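Putative electron transport related protein (Corynebacterium diphtheriae, PDB 4PQ1) is a DsbF homologue of the thioredoxin superfamily that probably exchanges thiols and disulfides with partner proteins through a reversible disulfide. Local coordinates at residues N50-W55 / V84-K89; V80-R85 / P109-A114. All coordinates share one frame; numbering follows the deposited sequence.

How the interactions relate
Both contacts lie at one end of the central mixed sheet of a thioredoxin-like fold, their centres about 7 Å apart, and they share V84 and R85. Strands 46-52 and 77-83 are parallel neighbours in that sheet. Interaction 1 joins the chain leaving the first, at 50-55 just before the C56-C59 disulfide, to the loop 84-89 that follows the second; interaction 2 joins the end of the second to 109-114, which follows edge strand 105-107 and enters helix 113-116. A probable backbone hydrogen bond between W52 N and I82 O (3.0 Å) connects the two. The contacts thus tie three successive strand ends together beside the C56-C59 disulfide, the probable redox centre.

Interaction 1: residues N50-W55 / V84-K89; sequences NAWGQW and VRDYSK
W55 lays the pyrrole edge of its indole against the carbonyl of V84. Its NE1 gives a hydrogen bond to V84 O (3.0 Å, N-H...O 159°), the acceptor lying in the ring plane and the donor in the plane of the V84 carbonyl. With CG set between the backbone N and the carbonyl carbon (chi1 49°), the indole folds back over its own chain, and G53 C sits over one face near the rim. NE1 is also close to R85 O, but the angle is too poor for a bond. On the side away from G53 C, R85 CB lies off the ring plane beside NE1 and CZ2, 3.6 Å from W55 CZ2. The R85 chain runs on alongside the indole, its guanidinium near CH2, and NH2 bonds A122 O.

D86 is gripped through both carboxylate oxygens. OD2 accepts from the backbone N of Q54 (2.9 Å) and OD1 from Q54 NE2 (3.0 Å), each through its syn lone pair, so the pair of bonds fixes the rotation of the carboxylate. The Q54 chain, bent at chi2, curls back to present its amide, whose plane is 40° from that of the carboxylate. OD2 has a further donor in N83 ND2, and these N-H groups would be expected to stabilise the buried negative charge. In this thioredoxin-like fold, residues 53-55 form the turn leading from strand 46-52 into the Cys-X-X-Cys helix, and W55 immediately precedes C56 of the C56-C59 disulfide.

Where strand 46-52 ends, V84 N bonds W52 O (2.8 Å). D86 OD2 comes within 3.3 Å of G53 CA. W52 starts away from the loop but its ring comes back near D86 OD2; NE1 bonds S105 OG and the ring meets F95.

Interaction 2: residues V80-R85 / P109-A114; sequences VGINVR and PPFKTA
Two torsions bring F111 and V84 together: F111 carries its ring anti to the backbone N (chi1 -160°), and V84 turns CG1 anti to its own carbonyl carbon (chi1 -54°). CG1 then rests over one face of the phenyl ring in a CH-pi contact, 3.8 Å from the ring centroid and 28° off the normal. It is displaced toward the rim, closest to F111 CG at 3.4 Å. A114 CB covers the opposite face over its centre, so the ring is held between a methyl of each segment. I82 adds CG2 at 4.0 Å from F111 CE1, the two side chains crossing at about a right angle.

The other branch of I82 ends in CD1, which meets T113 CG2 tip to tip at 3.6 Å. The hydroxyl of T113 is engaged by D108 OD2, leaving the methyl to make this apolar contact. In the thioredoxin-like fold this packing covers the end of strand 77-83 with the chain that leaves edge strand 105-107 and starts helix 113-116; F111 also reaches A51 of the adjacent strand 46-52.

One hydrogen bond crosses between the backbones, from R85 N to P109 O (2.7 Å). It holds the chain leaving strand 77-83 to the chain that follows strand 105-107.

Interaction 1: residues N50-W55 / V84-K89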
ATOM      1  N   ASN A  50       0.927  -0.251   0.529  1.00 24.61           N
ATOM      2  CA  ASN A  50       1.855  -1.362   0.635  1.00 21.66           C
ATOM      3  C   ASN A  50       1.897  -1.889   2.054  1.00 19.99           C
ATOM      4  O   ASN A  50       2.226  -1.156   2.994  1.00 17.52           O
ATOM      5  CB  ASN A  50       3.251  -0.933   0.180  1.00 24.57           C
ATOM      6  CG  ASN A  50       4.280  -2.015   0.375  1.00 23.17           C
ATOM      7  OD1 ASN A  50       5.090  -1.932   1.288  1.00 30.18           O
ATOM      8  ND2 ASN A  50       4.251  -3.044  -0.470  1.00 21.00           N
ATOM      9  N   ALA A  51       1.506  -3.151   2.207  1.00 19.79           N
ATOM     10  CA  ALA A  51       1.591  -3.838   3.492  1.00 23.86           C
ATOM     11  C   ALA A  51       2.976  -4.452   3.636  1.00 23.35           C
ATOM     12  O   ALA A  51       3.444  -5.177   2.748  1.00 23.35           O
ATOM     13  CB  ALA A  51       0.523  -4.900   3.607  1.00 18.07           C
ATOM     14  N   TRP A  52       3.633  -4.157   4.753  1.00 22.67           N
ATOM     15  CA  TRP A  52       5.029  -4.516   4.929  1.00 19.05           C
ATOM     16  C   TRP A  52       5.346  -4.719   6.403  1.00 20.63           C
ATOM     17  O   TRP A  52       4.540  -4.378   7.267  1.00 19.86           O
ATOM     18  CB  TRP A  52       5.933  -3.423   4.351  1.00 20.85           C
ATOM     19  CG  TRP A  52       5.926  -2.139   5.168  1.00 20.72           C
ATOM     20  CD1 TRP A  52       5.028  -1.112   5.083  1.00 21.79           C
ATOM     21  CD2 TRP A  52       6.866  -1.763   6.191  1.00 24.27           C
ATOM     22  NE1 TRP A  52       5.355  -0.113   5.985  1.00 19.89           N
ATOM     23  CE2 TRP A  52       6.479  -0.494   6.676  1.00 24.98           C
ATOM     24  CE3 TRP A  52       8.005  -2.366   6.726  1.00 22.15           C
ATOM     25  CZ2 TRP A  52       7.183   0.170   7.690  1.00 19.31           C
ATOM     26  CZ3 TRP A  52       8.707  -1.702   7.740  1.00 29.00           C
ATOM     27  CH2 TRP A  52       8.294  -0.446   8.203  1.00 28.14           C
ATOM     28  N   GLY A  53       6.522  -5.278   6.679  1.00 22.00           N
ATOM     29  CA  GLY A  53       7.042  -5.387   8.036  1.00 19.98           C
ATOM     30  C   GLY A  53       8.540  -5.533   7.875  1.00 23.08           C
ATOM     31  O   GLY A  53       8.985  -6.126   6.893  1.00 23.37           O
ATOM     32  N   GLN A  54       9.326  -4.990   8.802  1.00 29.67           N
ATOM     33  CA  GLN A  54      10.786  -5.105   8.706  1.00 27.40           C
ATOM     34  C   GLN A  54      11.261  -6.552   8.842  1.00 23.88           C
ATOM     35  O   GLN A  54      12.375  -6.875   8.442  1.00 34.28           O
ATOM     36  CB  GLN A  54      11.471  -4.217   9.752  1.00 22.69           C
ATOM     37  CG  GLN A  54      11.082  -4.505  11.187  1.00 26.34           C
ATOM     38  CD  GLN A  54      11.806  -5.706  11.760  1.00 27.93           C
ATOM     39  OE1 GLN A  54      13.029  -5.826  11.639  1.00 25.65           O
ATOM     40  NE2 GLN A  54      11.049  -6.615  12.371  1.00 27.78           N
ATOM     41  N   TRP A  55      10.411  -7.411   9.398  1.00 19.79           N
ATOM     42  CA  TRP A  55      10.720  -8.826   9.626  1.00 26.23           C
ATOM     43  C   TRP A  55      10.630  -9.635   8.338  1.00 25.87           C
ATOM     44  O   TRP A  55      10.896 -10.839   8.307  1.00 27.53           O
ATOM     45  CB  TRP A  55       9.753  -9.404  10.668  1.00 24.39           C
ATOM     46  CG  TRP A  55       8.345  -9.048  10.320  1.00 26.36           C
ATOM     47  CD1 TRP A  55       7.612  -7.995  10.808  1.00 24.55           C
ATOM     48  CD2 TRP A  55       7.513  -9.709   9.364  1.00 21.07           C
ATOM     49  NE1 TRP A  55       6.365  -7.985  10.231  1.00 24.52           N
ATOM     50  CE2 TRP A  55       6.285  -9.019   9.333  1.00 26.86           C
ATOM     51  CE3 TRP A  55       7.684 -10.821   8.535  1.00 19.83           C
ATOM     52  CZ2 TRP A  55       5.243  -9.401   8.495  1.00 27.56           C
ATOM     53  CZ3 TRP A  55       6.647 -11.199   7.715  1.00 26.84           C
ATOM     54  CH2 TRP A  55       5.442 -10.492   7.696  1.00 24.86           C
ATOM     55  N   VAL A  84       2.504  -4.178   9.177  1.00 15.72           N
ATOM     56  CA  VAL A  84       1.772  -5.227   9.884  1.00 21.54           C
ATOM     57  C   VAL A  84       2.744  -6.175  10.622  1.00 21.84           C
ATOM     58  O   VAL A  84       3.897  -6.317  10.226  1.00 17.72           O
ATOM     59  CB  VAL A  84       0.859  -6.038   8.923  1.00 22.56           C
ATOM     60  CG1 VAL A  84      -0.085  -5.087   8.139  1.00 18.72           C
ATOM     61  CG2 VAL A  84       1.681  -6.886   7.959  1.00 18.44           C
ATOM     62  N   ARG A  85       2.270  -6.782  11.709  1.00 24.94           N
ATOM     63  CA  ARG A  85       3.004  -7.846  12.407  1.00 26.07           C
ATOM     64  C   ARG A  85       4.350  -7.382  12.952  1.00 21.99           C
ATOM     65  O   ARG A  85       5.212  -8.189  13.289  1.00 28.69           O
ATOM     66  CB  ARG A  85       3.214  -9.049  11.490  1.00 28.07           C
ATOM     67  CG  ARG A  85       2.151 -10.111  11.614  1.00 33.15           C
ATOM     68  CD  ARG A  85       2.092 -11.021  10.388  1.00 29.83           C
ATOM     69  NE  ARG A  85       0.719 -11.072   9.927  1.00 45.19           N
ATOM     70  CZ  ARG A  85       0.318 -11.392   8.704  1.00 36.70           C
ATOM     71  NH1 ARG A  85       1.186 -11.726   7.755  1.00 29.85           N
ATOM     72  NH2 ARG A  85      -0.981 -11.375   8.443  1.00 38.36           N
ATOM     73  N   ASP A  86       4.516  -6.072  13.035  1.00 24.88           N
ATOM     74  CA  ASP A  86       5.625  -5.491  13.761  1.00 24.58           C
ATOM     75  C   ASP A  86       5.099  -5.046  15.117  1.00 25.07           C
ATOM     76  O   ASP A  86       4.654  -3.907  15.289  1.00 29.36           O
ATOM     77  CB  ASP A  86       6.247  -4.337  12.980  1.00 23.75           C
ATOM     78  CG  ASP A  86       7.498  -4.756  12.240  1.00 25.96           C
ATOM     79  OD1 ASP A  86       8.299  -5.508  12.834  1.00 22.74           O
ATOM     80  OD2 ASP A  86       7.686  -4.335  11.075  1.00 25.34           O
ATOM     81  N   TYR A  87       5.127  -5.973  16.069  1.00 23.90           N
ATOM     82  CA  TYR A  87       4.551  -5.747  17.389  1.00 27.75           C
ATOM     83  C   TYR A  87       5.443  -4.872  18.244  1.00 28.44           C
ATOM     84  O   TYR A  87       5.002  -4.300  19.239  1.00 27.30           O
ATOM     85  CB  TYR A  87       4.281  -7.077  18.080  1.00 26.67           C
ATOM     86  CG  TYR A  87       3.386  -7.956  17.253  1.00 26.48           C
ATOM     87  CD1 TYR A  87       2.088  -7.560  16.939  1.00 27.63           C
ATOM     88  CD2 TYR A  87       3.839  -9.170  16.755  1.00 30.94           C
ATOM     89  CE1 TYR A  87       1.258  -8.361  16.148  1.00 27.62           C
ATOM     90  CE2 TYR A  87       3.018  -9.978  15.972  1.00 28.45           C
ATOM     91  CZ  TYR A  87       1.730  -9.570  15.679  1.00 31.03           C
ATOM     92  OH  TYR A  87       0.917 -10.370  14.912  1.00 27.13           O
ATOM     93  N   SER A  88       6.698  -4.754  17.846  1.00 23.77           N
ATOM     94  CA  SER A  88       7.562  -3.782  18.481  1.00 32.39           C
ATOM     95  C   SER A  88       7.723  -2.648  17.498  1.00 29.01           C
ATOM     96  O   SER A  88       8.376  -2.794  16.457  1.00 22.55           O
ATOM     97  CB  SER A  88       8.917  -4.394  18.884  1.00 25.67           C
ATOM     98  OG  SER A  88       8.770  -5.193  20.049  1.00 23.58           O
ATOM     99  N   LYS A  89       7.107  -1.520  17.830  1.00 28.67           N
ATOM    100  CA  LYS A  89       7.075  -0.378  16.928  1.00 30.48           C
ATOM    101  C   LYS A  89       8.474   0.180  16.663  1.00 29.02           C
ATOM    102  O   LYS A  89       8.767   0.626  15.548  1.00 23.00           O
ATOM    103  CB  LYS A  89       6.174   0.724  17.491  1.00 28.62           C
ATOM    104  CG  LYS A  89       5.801   1.783  16.475  1.00 26.72           C
ATOM    105  CD  LYS A  89       4.906   2.844  17.081  1.00 25.54           C
ATOM    106  CE  LYS A  89       4.299   3.726  16.008  1.00 29.64           C
ATOM    107  NZ  LYS A  89       3.391   4.766  16.577  1.00 29.61           N
TER

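Interaction 2: residues V80-R85 / P109-A114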
ATOM      1  N   VAL A  80       1.667   4.929   0.695  1.00 27.55           N
ATOM      2  CA  VAL A  80       1.317   4.805   2.112  1.00 25.25           C
ATOM      3  C   VAL A  80       1.534   3.381   2.583  1.00 22.30           C
ATOM      4  O   VAL A  80       0.914   2.454   2.078  1.00 25.49           O
ATOM      5  CB  VAL A  80      -0.137   5.190   2.389  1.00 25.41           C
ATOM      6  CG1 VAL A  80      -0.464   4.908   3.855  1.00 22.04           C
ATOM      7  CG2 VAL A  80      -0.355   6.648   2.057  1.00 17.29           C
ATOM      8  N   GLY A  81       2.433   3.196   3.542  1.00 29.57           N
ATOM      9  CA  GLY A  81       2.737   1.861   4.003  1.00 18.60           C
ATOM     10  C   GLY A  81       1.728   1.420   5.029  1.00 16.54           C
ATOM     11  O   GLY A  81       1.151   2.233   5.761  1.00 18.44           O
ATOM     12  N   ILE A  82       1.501   0.119   5.080  1.00 15.21           N
ATOM     13  CA  ILE A  82       0.697  -0.452   6.148  1.00 16.68           C
ATOM     14  C   ILE A  82       1.581  -1.471   6.868  1.00 19.87           C
ATOM     15  O   ILE A  82       1.743  -2.606   6.423  1.00 21.43           O
ATOM     16  CB  ILE A  82      -0.596  -1.096   5.606  1.00 20.74           C
ATOM     17  CG1 ILE A  82      -1.433  -0.042   4.880  1.00 20.66           C
ATOM     18  CG2 ILE A  82      -1.408  -1.750   6.721  1.00 17.60           C
ATOM     19  CD1 ILE A  82      -2.670  -0.596   4.233  1.00 30.03           C
ATOM     20  N   ASN A  83       2.165  -1.046   7.978  1.00 20.70           N
ATOM     21  CA  ASN A  83       3.117  -1.863   8.726  1.00 18.74           C
ATOM     22  C   ASN A  83       2.367  -2.902   9.547  1.00 20.96           C
ATOM     23  O   ASN A  83       1.615  -2.552  10.469  1.00 20.46           O
ATOM     24  CB  ASN A  83       3.986  -0.941   9.589  1.00 23.64           C
ATOM     25  CG  ASN A  83       4.953  -1.688  10.503  1.00 20.00           C
ATOM     26  OD1 ASN A  83       4.934  -1.483  11.710  1.00 22.14           O
ATOM     27  ND2 ASN A  83       5.791  -2.548   9.935  1.00 18.79           N
ATOM     28  N   VAL A  84       2.504  -4.178   9.177  1.00 15.72           N
ATOM     29  CA  VAL A  84       1.772  -5.227   9.884  1.00 21.54           C
ATOM     30  C   VAL A  84       2.744  -6.175  10.622  1.00 21.84           C
ATOM     31  O   VAL A  84       3.897  -6.317  10.226  1.00 17.72           O
ATOM     32  CB  VAL A  84       0.859  -6.038   8.923  1.00 22.56           C
ATOM     33  CG1 VAL A  84      -0.085  -5.087   8.139  1.00 18.72           C
ATOM     34  CG2 VAL A  84       1.681  -6.886   7.959  1.00 18.44           C
ATOM     35  N   ARG A  85       2.270  -6.782  11.709  1.00 24.94           N
ATOM     36  CA  ARG A  85       3.004  -7.846  12.407  1.00 26.07           C
ATOM     37  C   ARG A  85       4.350  -7.382  12.952  1.00 21.99           C
ATOM     38  O   ARG A  85       5.212  -8.189  13.289  1.00 28.69           O
ATOM     39  CB  ARG A  85       3.214  -9.049  11.490  1.00 28.07           C
ATOM     40  CG  ARG A  85       2.151 -10.111  11.614  1.00 33.15           C
ATOM     41  CD  ARG A  85       2.092 -11.021  10.388  1.00 29.83           C
ATOM     42  NE  ARG A  85       0.719 -11.072   9.927  1.00 45.19           N
ATOM     43  CZ  ARG A  85       0.318 -11.392   8.704  1.00 36.70           C
ATOM     44  NH1 ARG A  85       1.186 -11.726   7.755  1.00 29.85           N
ATOM     45  NH2 ARG A  85      -0.981 -11.375   8.443  1.00 38.36           N
ATOM     46  N   PRO A 109      -0.357  -3.484  13.554  1.00 24.96           N
ATOM     47  CA  PRO A 109       0.224  -4.821  13.774  1.00 28.35           C
ATOM     48  C   PRO A 109      -0.693  -5.995  13.380  1.00 29.60           C
ATOM     49  O   PRO A 109      -0.175  -6.970  12.834  1.00 25.89           O
ATOM     50  CB  PRO A 109       0.509  -4.842  15.281  1.00 28.40           C
ATOM     51  CG  PRO A 109       0.680  -3.405  15.650  1.00 28.23           C
ATOM     52  CD  PRO A 109      -0.267  -2.633  14.755  1.00 23.23           C
ATOM     53  N   PRO A 110      -2.017  -5.913  13.634  1.00 22.16           N
ATOM     54  CA  PRO A 110      -2.774  -7.121  13.285  1.00 20.78           C
ATOM     55  C   PRO A 110      -3.457  -7.024  11.914  1.00 26.93           C
ATOM     56  O   PRO A 110      -4.268  -7.880  11.567  1.00 22.04           O
ATOM     57  CB  PRO A 110      -3.812  -7.201  14.398  1.00 20.29           C
ATOM     58  CG  PRO A 110      -4.105  -5.765  14.708  1.00 23.95           C
ATOM     59  CD  PRO A 110      -2.813  -5.003  14.482  1.00 21.15           C
ATOM     60  N   PHE A 111      -3.124  -5.982  11.164  1.00 22.29           N
ATOM     61  CA  PHE A 111      -3.582  -5.807   9.797  1.00 29.15           C
ATOM     62  C   PHE A 111      -5.117  -5.722   9.720  1.00 30.43           C
ATOM     63  O   PHE A 111      -5.750  -6.340   8.871  1.00 22.94           O
ATOM     64  CB  PHE A 111      -3.010  -6.934   8.912  1.00 20.59           C
ATOM     65  CG  PHE A 111      -3.015  -6.614   7.428  1.00 28.93           C
ATOM     66  CD1 PHE A 111      -3.420  -5.366   6.969  1.00 24.10           C
ATOM     67  CD2 PHE A 111      -2.533  -7.531   6.505  1.00 26.06           C
ATOM     68  CE1 PHE A 111      -3.416  -5.079   5.629  1.00 30.99           C
ATOM     69  CE2 PHE A 111      -2.511  -7.230   5.149  1.00 25.40           C
ATOM     70  CZ  PHE A 111      -2.956  -6.011   4.713  1.00 28.19           C
ATOM     71  N   LYS A 112      -5.695  -4.927  10.615  1.00 25.49           N
ATOM     72  CA  LYS A 112      -7.125  -4.744  10.644  1.00 27.02           C
ATOM     73  C   LYS A 112      -7.575  -4.028   9.369  1.00 30.14           C
ATOM     74  O   LYS A 112      -8.717  -4.183   8.926  1.00 31.47           O
ATOM     75  CB  LYS A 112      -7.547  -3.965  11.894  1.00 22.70           C
ATOM     76  CG  LYS A 112      -7.569  -4.799  13.174  1.00 24.31           C
ATOM     77  CD  LYS A 112      -7.856  -3.936  14.397  1.00 24.49           C
ATOM     78  CE  LYS A 112      -8.009  -4.789  15.648  1.00 33.84           C
ATOM     79  NZ  LYS A 112      -9.061  -5.838  15.498  1.00 41.82           N
ATOM     80  N   THR A 113      -6.655  -3.267   8.775  1.00 28.78           N
ATOM     81  CA  THR A 113      -6.901  -2.525   7.536  1.00 29.97           C
ATOM     82  C   THR A 113      -7.335  -3.432   6.387  1.00 32.03           C
ATOM     83  O   THR A 113      -8.024  -2.998   5.459  1.00 31.08           O
ATOM     84  CB  THR A 113      -5.640  -1.751   7.098  1.00 29.59           C
ATOM     85  OG1 THR A 113      -5.280  -0.821   8.116  0.96 31.11           O
ATOM     86  CG2 THR A 113      -5.890  -0.975   5.828  1.00 36.09           C
ATOM     87  N   ALA A 114      -6.938  -4.697   6.451  1.00 25.71           N
ATOM     88  CA  ALA A 114      -7.280  -5.641   5.392  1.00 31.62           C
ATOM     89  C   ALA A 114      -8.791  -5.699   5.204  1.00 30.17           C
ATOM     90  O   ALA A 114      -9.276  -5.881   4.091  1.00 36.11           O
ATOM     91  CB  ALA A 114      -6.724  -7.027   5.704  1.00 27.10           C
TER